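Long-range contact in HAD hydrolase, family IA, variant 3 (Entamoeba histolytica, PDB 6W04), which is probably a magnesium-dependent hydrolase of the haloacid dehalogenase superfamily, although its physiological substrate is not established: residues 161-174 against 180-192. Sequence-based numbering, arbitrary orientation.
Sequences ISHCIVFEDTISGI and AGATPIGIASEMT. With MG (magnesium ion), chain B; SO4 (sulfate ion), chain D.
F167 and I185, bridge partners on neighbouring parallel strands, send their side chains the same way. In I185, chi1 of -61° puts CG2 anti to the backbone N, 3.7 Å from F167 CE2, and leaves CG1 to carry CD1 diagonally to I165 CG2. That methyl lies over one ring face of F167, toward the rim, and I187 CD1 approaches CD2 of the same ring obliquely. Beta-branched isoleucines suit extended strands, and their methyls pack around this buried ring; helix 214-222 also covers the layer. On the other face of the sheet, V166 CG2 meets A182 CB at 3.6 Å, and I174 of the connecting helix lies across P184, CD1 to CB 3.8 Å. P184 lacks an N-H, but pairing with strand 164-168 needs none there: I185 N donates to V166 O at 2.7 Å, and V166 N to T183 O. Beyond the strand end, a water bridges D169 O, I187 O and M191 N. E168 OE2 forms a salt bridge with K144 and a hydrogen bond with Y150; OE1 takes D169 N on its anti lone pair and also accepts from a magnesium-bound water. D169 OD2, hydrogen-bonded by T11, binds magnesium at 2.1 Å, alongside D7 and N9. This right-handed beta-alpha-beta crossover of a Rossmann-like HAD core places the ligand D169, and second-shell E168, at the C-terminal end of strand 164-168.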
ATOM      1  N   ILE A 161      12.877 -14.117  -1.883  1.00 50.16           N
ATOM      2  CA  ILE A 161      12.110 -13.194  -1.034  1.00 47.09           C
ATOM      3  C   ILE A 161      12.954 -12.694   0.129  1.00 45.31           C
ATOM      4  O   ILE A 161      12.844 -11.532   0.538  1.00 47.52           O
ATOM      5  CB  ILE A 161      10.805 -13.855  -0.532  1.00 43.56           C
ATOM      6  CG1 ILE A 161       9.981 -12.875   0.313  1.00 44.71           C
ATOM      7  CG2 ILE A 161      11.102 -15.105   0.313  1.00 48.99           C
ATOM      8  CD1 ILE A 161       9.530 -11.633  -0.451  1.00 41.47           C
ATOM      9  N   SER A 162      13.827 -13.547   0.668  1.00 50.45           N
ATOM     10  CA  SER A 162      14.546 -13.169   1.877  1.00 48.90           C
ATOM     11  C   SER A 162      15.681 -12.198   1.604  1.00 51.84           C
ATOM     12  O   SER A 162      16.342 -11.756   2.547  1.00 51.07           O
ATOM     13  CB  SER A 162      15.078 -14.415   2.598  1.00 55.09           C
ATOM     14  OG  SER A 162      15.890 -15.188   1.739  1.00 61.25           O
ATOM     15  N   HIS A 163      15.931 -11.853   0.348  1.00 48.60           N
ATOM     16  CA  HIS A 163      16.858 -10.781   0.026  1.00 54.92           C
ATOM     17  C   HIS A 163      16.123  -9.579  -0.553  1.00 52.72           C
ATOM     18  O   HIS A 163      16.706  -8.773  -1.284  1.00 49.49           O
ATOM     19  CB  HIS A 163      17.945 -11.299  -0.911  1.00 55.09           C
ATOM     20  CG  HIS A 163      18.726 -12.430  -0.317  1.00 73.58           C
ATOM     21  ND1 HIS A 163      18.534 -13.743  -0.685  1.00 79.93           N
ATOM     22  CD2 HIS A 163      19.651 -12.448   0.671  1.00 79.09           C
ATOM     23  CE1 HIS A 163      19.334 -14.520   0.024  1.00 80.88           C
ATOM     24  NE2 HIS A 163      20.022 -13.757   0.856  1.00 83.22           N
ATOM     25  N   CYS A 164      14.846  -9.443  -0.209  1.00 44.62           N
ATOM     26  CA  CYS A 164      14.021  -8.327  -0.648  1.00 45.39           C
ATOM     27  C   CYS A 164      13.768  -7.359   0.499  1.00 49.10           C
ATOM     28  O   CYS A 164      13.466  -7.773   1.627  1.00 49.08           O
ATOM     29  CB  CYS A 164      12.668  -8.805  -1.201  1.00 41.90           C
ATOM     30  SG  CYS A 164      12.765  -9.619  -2.813  1.00 43.94           S
ATOM     31  N   ILE A 165      13.884  -6.068   0.196  1.00 44.45           N
ATOM     32  CA  ILE A 165      13.344  -5.003   1.030  1.00 40.24           C
ATOM     33  C   ILE A 165      11.890  -4.762   0.641  1.00 39.37           C
ATOM     34  O   ILE A 165      11.549  -4.729  -0.548  1.00 38.56           O
ATOM     35  CB  ILE A 165      14.174  -3.715   0.876  1.00 41.34           C
ATOM     36  CG1 ILE A 165      15.570  -3.925   1.458  1.00 41.84           C
ATOM     37  CG2 ILE A 165      13.456  -2.550   1.536  1.00 35.39           C
ATOM     38  CD1 ILE A 165      15.600  -4.074   2.998  1.00 44.95           C
ATOM     39  N   VAL A 166      11.027  -4.604   1.647  1.00 34.45           N
ATOM     40  CA  VAL A 166       9.647  -4.185   1.469  1.00 31.44           C
ATOM     41  C   VAL A 166       9.443  -2.880   2.225  1.00 34.65           C
ATOM     42  O   VAL A 166       9.796  -2.783   3.405  1.00 40.11           O
ATOM     43  CB  VAL A 166       8.659  -5.258   1.959  1.00 33.10           C
ATOM     44  CG1 VAL A 166       7.223  -4.702   1.949  1.00 30.32           C
ATOM     45  CG2 VAL A 166       8.785  -6.506   1.093  1.00 35.74           C
ATOM     46  N   PHE A 167       8.906  -1.871   1.534  1.00 30.93           N
ATOM     47  CA  PHE A 167       8.461  -0.619   2.140  1.00 31.55           C
ATOM     48  C   PHE A 167       6.954  -0.710   2.357  1.00 34.93           C
ATOM     49  O   PHE A 167       6.211  -0.991   1.415  1.00 33.22           O
ATOM     50  CB  PHE A 167       8.778   0.582   1.246  1.00 28.67           C
ATOM     51  CG  PHE A 167      10.260   0.933   1.184  1.00 32.48           C
ATOM     52  CD1 PHE A 167      11.018   0.614   0.070  1.00 35.00           C
ATOM     53  CD2 PHE A 167      10.863   1.616   2.223  1.00 32.12           C
ATOM     54  CE1 PHE A 167      12.371   0.964  -0.011  1.00 34.73           C
ATOM     55  CE2 PHE A 167      12.216   1.958   2.174  1.00 35.96           C
ATOM     56  CZ  PHE A 167      12.967   1.629   1.049  1.00 46.82           C
ATOM     57  N   GLU A 168       6.510  -0.477   3.587  1.00 31.96           N
ATOM     58  CA  GLU A 168       5.109  -0.684   3.927  1.00 30.17           C
ATOM     59  C   GLU A 168       4.708   0.349   4.968  1.00 34.71           C
ATOM     60  O   GLU A 168       5.558   0.865   5.696  1.00 35.15           O
ATOM     61  CB  GLU A 168       4.879  -2.102   4.466  1.00 31.07           C
ATOM     62  CG  GLU A 168       4.390  -3.078   3.446  1.00 26.30           C
ATOM     63  CD  GLU A 168       2.918  -2.876   3.141  1.00 39.16           C
ATOM     64  OE1 GLU A 168       2.311  -1.910   3.688  1.00 34.00           O
ATOM     65  OE2 GLU A 168       2.374  -3.693   2.364  1.00 32.20           O
ATOM     66  N   ASP A 169       3.396   0.642   5.041  1.00 30.25           N
ATOM     67  CA  ASP A 169       2.893   1.684   5.942  1.00 31.45           C
ATOM     68  C   ASP A 169       1.875   1.199   6.965  1.00 33.97           C
ATOM     69  O   ASP A 169       1.439   2.001   7.802  1.00 35.73           O
ATOM     70  CB  ASP A 169       2.260   2.840   5.150  1.00 26.13           C
ATOM     71  CG  ASP A 169       0.972   2.439   4.450  1.00 29.57           C
ATOM     72  OD1 ASP A 169      -0.084   3.060   4.721  1.00 31.29           O
ATOM     73  OD2 ASP A 169       1.020   1.512   3.610  1.00 33.40           O
ATOM     74  N   THR A 170       1.474  -0.072   6.927  1.00 30.42           N
ATOM     75  CA  THR A 170       0.453  -0.573   7.836  1.00 30.24           C
ATOM     76  C   THR A 170       0.941  -1.801   8.586  1.00 30.40           C
ATOM     77  O   THR A 170       1.884  -2.483   8.173  1.00 28.70           O
ATOM     78  CB  THR A 170      -0.831  -0.966   7.097  1.00 34.07           C
ATOM     79  OG1 THR A 170      -0.525  -2.044   6.201  1.00 32.82           O
ATOM     80  CG2 THR A 170      -1.392   0.236   6.317  1.00 32.38           C
ATOM     81  N   ILE A 171       0.228  -2.091   9.677  1.00 31.87           N
ATOM     82  CA  ILE A 171       0.498  -3.283  10.472  1.00 31.22           C
ATOM     83  C   ILE A 171       0.356  -4.541   9.617  1.00 32.30           C
ATOM     84  O   ILE A 171       1.256  -5.384   9.569  1.00 31.38           O
ATOM     85  CB  ILE A 171      -0.434  -3.310  11.696  1.00 32.26           C
ATOM     86  CG1 ILE A 171      -0.103  -2.120  12.601  1.00 33.62           C
ATOM     87  CG2 ILE A 171      -0.364  -4.667  12.444  1.00 35.39           C
ATOM     88  CD1 ILE A 171      -1.131  -1.882  13.699  1.00 40.49           C
ATOM     89  N   SER A 172      -0.777  -4.678   8.921  0.64 30.38           N
ATOM     90  CA  SER A 172      -0.995  -5.902   8.151  0.64 27.67           C
ATOM     91  C   SER A 172       0.028  -6.040   7.029  0.64 29.27           C
ATOM     92  O   SER A 172       0.473  -7.151   6.715  0.64 32.95           O
ATOM     93  CB  SER A 172      -2.423  -5.939   7.595  0.64 29.74           C
ATOM     94  OG  SER A 172      -3.342  -6.326   8.600  0.64 30.64           O
ATOM     95  N   GLY A 173       0.433  -4.922   6.426  1.00 29.34           N
ATOM     96  CA  GLY A 173       1.418  -4.997   5.357  1.00 29.41           C
ATOM     97  C   GLY A 173       2.812  -5.320   5.861  1.00 30.47           C
ATOM     98  O   GLY A 173       3.572  -6.048   5.206  1.00 33.35           O
ATOM     99  N   ILE A 174       3.173  -4.790   7.030  1.00 29.05           N
ATOM    100  CA  ILE A 174       4.451  -5.178   7.623  1.00 29.73           C
ATOM    101  C   ILE A 174       4.452  -6.676   7.914  1.00 34.77           C
ATOM    102  O   ILE A 174       5.448  -7.377   7.688  1.00 29.87           O
ATOM    103  CB  ILE A 174       4.729  -4.361   8.901  1.00 33.84           C
ATOM    104  CG1 ILE A 174       4.955  -2.873   8.588  1.00 41.58           C
ATOM    105  CG2 ILE A 174       5.887  -4.981   9.692  1.00 35.60           C
ATOM    106  CD1 ILE A 174       6.180  -2.576   7.822  1.00 51.48           C
ATOM    107  N   ALA A 180       6.413 -13.431   4.721  1.00 41.06           N
ATOM    108  CA  ALA A 180       7.013 -13.886   3.480  1.00 35.22           C
ATOM    109  C   ALA A 180       8.511 -14.111   3.624  1.00 40.44           C
ATOM    110  O   ALA A 180       9.091 -14.857   2.832  1.00 43.97           O
ATOM    111  CB  ALA A 180       6.734 -12.873   2.346  1.00 34.62           C
ATOM    112  N   GLY A 181       9.136 -13.526   4.640  1.00 39.30           N
ATOM    113  CA  GLY A 181      10.570 -13.632   4.812  1.00 44.15           C
ATOM    114  C   GLY A 181      11.360 -12.439   4.312  1.00 42.17           C
ATOM    115  O   GLY A 181      12.593 -12.468   4.375  1.00 46.27           O
ATOM    116  N   ALA A 182      10.696 -11.401   3.816  1.00 39.19           N
ATOM    117  CA  ALA A 182      11.376 -10.180   3.404  1.00 44.20           C
ATOM    118  C   ALA A 182      11.688  -9.291   4.616  1.00 46.17           C
ATOM    119  O   ALA A 182      11.238  -9.536   5.741  1.00 43.18           O
ATOM    120  CB  ALA A 182      10.529  -9.418   2.381  1.00 38.29           C
ATOM    121  N   THR A 183      12.482  -8.247   4.380  1.00 43.87           N
ATOM    122  CA  THR A 183      12.884  -7.326   5.442  1.00 37.87           C
ATOM    123  C   THR A 183      12.140  -6.007   5.285  1.00 40.32           C
ATOM    124  O   THR A 183      12.349  -5.298   4.284  1.00 39.80           O
ATOM    125  CB  THR A 183      14.392  -7.093   5.415  1.00 43.76           C
ATOM    126  OG1 THR A 183      15.067  -8.327   5.715  1.00 47.02           O
ATOM    127  CG2 THR A 183      14.796  -6.037   6.444  1.00 41.29           C
ATOM    128  N   PRO A 184      11.261  -5.638   6.220  1.00 41.95           N
ATOM    129  CA  PRO A 184      10.421  -4.452   6.018  1.00 37.61           C
ATOM    130  C   PRO A 184      11.051  -3.185   6.568  1.00 42.93           C
ATOM    131  O   PRO A 184      11.735  -3.180   7.597  1.00 43.38           O
ATOM    132  CB  PRO A 184       9.147  -4.801   6.808  1.00 36.20           C
ATOM    133  CG  PRO A 184       9.687  -5.592   8.002  1.00 35.96           C
ATOM    134  CD  PRO A 184      10.960  -6.311   7.503  1.00 39.59           C
ATOM    135  N   ILE A 185      10.803  -2.091   5.858  1.00 33.91           N
ATOM    136  CA  ILE A 185      11.137  -0.742   6.310  1.00 39.49           C
ATOM    137  C   ILE A 185       9.829   0.041   6.337  1.00 38.38           C
ATOM    138  O   ILE A 185       9.128   0.121   5.321  1.00 35.53           O
ATOM    139  CB  ILE A 185      12.177  -0.064   5.402  1.00 40.51           C
ATOM    140  CG1 ILE A 185      13.490  -0.865   5.402  1.00 40.94           C
ATOM    141  CG2 ILE A 185      12.387   1.393   5.828  1.00 40.75           C
ATOM    142  CD1 ILE A 185      14.612  -0.290   4.500  1.00 41.26           C
ATOM    143  N   GLY A 186       9.480   0.581   7.504  1.00 38.22           N
ATOM    144  CA  GLY A 186       8.199   1.255   7.639  1.00 35.52           C
ATOM    145  C   GLY A 186       8.249   2.647   7.033  1.00 38.05           C
ATOM    146  O   GLY A 186       9.285   3.317   7.048  1.00 33.67           O
ATOM    147  N   ILE A 187       7.121   3.059   6.446  1.00 34.08           N
ATOM    148  CA  ILE A 187       6.928   4.424   5.968  1.00 31.14           C
ATOM    149  C   ILE A 187       5.959   5.105   6.922  1.00 34.99           C
ATOM    150  O   ILE A 187       4.814   4.656   7.079  1.00 30.38           O
ATOM    151  CB  ILE A 187       6.407   4.469   4.523  1.00 29.26           C
ATOM    152  CG1 ILE A 187       7.460   3.933   3.538  1.00 34.63           C
ATOM    153  CG2 ILE A 187       6.042   5.891   4.146  1.00 30.75           C
ATOM    154  CD1 ILE A 187       8.781   4.697   3.548  1.00 34.45           C
ATOM    155  N   ALA A 188       6.409   6.191   7.564  1.00 32.39           N
ATOM    156  CA  ALA A 188       5.629   6.841   8.625  1.00 37.34           C
ATOM    157  C   ALA A 188       4.595   7.829   8.059  1.00 38.29           C
ATOM    158  O   ALA A 188       4.564   9.013   8.393  1.00 38.23           O
ATOM    159  CB  ALA A 188       6.572   7.531   9.612  1.00 35.70           C
ATOM    160  N   SER A 189       3.710   7.324   7.200  1.00 38.95           N
ATOM    161  CA  SER A 189       2.688   8.212   6.647  1.00 35.62           C
ATOM    162  C   SER A 189       1.499   8.373   7.582  1.00 33.46           C
ATOM    163  O   SER A 189       0.870   9.435   7.592  1.00 40.31           O
ATOM    164  CB  SER A 189       2.198   7.711   5.287  1.00 31.50           C
ATOM    165  OG  SER A 189       1.671   6.399   5.406  1.00 33.27           O
ATOM    166  N   GLU A 190       1.155   7.346   8.341  1.00 35.55           N
ATOM    167  CA  GLU A 190       0.092   7.432   9.334  1.00 36.58           C
ATOM    168  C   GLU A 190       0.550   7.045  10.730  1.00 42.47           C
ATOM    169  O   GLU A 190       0.217   7.726  11.700  1.00 38.95           O
ATOM    170  CB  GLU A 190      -1.100   6.548   8.911  1.00 43.10           C
ATOM    171  CG  GLU A 190      -1.959   7.202   7.830  1.00 47.37           C
ATOM    172  CD  GLU A 190      -2.650   8.477   8.319  1.00 62.05           C
ATOM    173  OE1 GLU A 190      -3.202   8.453   9.443  1.00 65.76           O
ATOM    174  OE2 GLU A 190      -2.641   9.498   7.581  1.00 51.83           O
ATOM    175  N   MET A 191       1.312   5.972  10.864  1.00 34.85           N
ATOM    176  CA  MET A 191       2.011   5.714  12.112  1.00 33.80           C
ATOM    177  C   MET A 191       3.261   6.577  12.201  1.00 37.30           C
ATOM    178  O   MET A 191       3.833   6.966  11.185  1.00 40.45           O
ATOM    179  CB  MET A 191       2.365   4.235  12.203  1.00 32.53           C
ATOM    180  CG  MET A 191       1.077   3.380  12.179  1.00 45.51           C
ATOM    181  SD  MET A 191       1.356   1.607  12.112  1.00 46.40           S
ATOM    182  CE  MET A 191       2.232   1.337  13.626  1.00 34.36           C
ATOM    183  N   THR A 192       3.653   6.908  13.431  1.00 39.69           N
ATOM    184  CA  THR A 192       4.935   7.565  13.658  1.00 38.84           C
ATOM    185  C   THR A 192       6.077   6.581  13.413  1.00 49.61           C
ATOM    186  O   THR A 192       5.879   5.364  13.338  1.00 40.15           O
ATOM    187  CB  THR A 192       5.024   8.107  15.080  1.00 44.30           C
ATOM    188  OG1 THR A 192       5.096   7.016  16.021  1.00 41.59           O
ATOM    189  CG2 THR A 192       3.816   8.989  15.387  1.00 43.61           C
TER
HETATM  190 MG    MG B 301      -0.287   0.693   2.201  1.00 28.64          MG
HETATM  191  S   SO4 D 303      -3.620  -3.368   4.360  0.83 81.01           S
HETATM  192  O1  SO4 D 303      -4.253  -2.476   5.329  0.83 86.66           O
HETATM  193  O2  SO4 D 303      -2.233  -2.957   4.150  0.83 69.12           O
HETATM  194  O3  SO4 D 303      -4.344  -3.340   3.097  0.83 89.62           O
HETATM  195  O4  SO4 D 303      -3.677  -4.732   4.864  0.83 88.74           O
HETATM  196  O   HOH W   1      14.670 -10.683   4.697  1.00 48.53           O
HETATM  197  O   HOH W   2      -0.100  -1.214   3.139  1.00 29.29           O
HETATM  198  O   HOH W   3       2.249   4.633   8.488  1.00 31.88           O
HETATM  199  O   HOH W   4      -1.891   1.642   3.380  1.00 30.53           O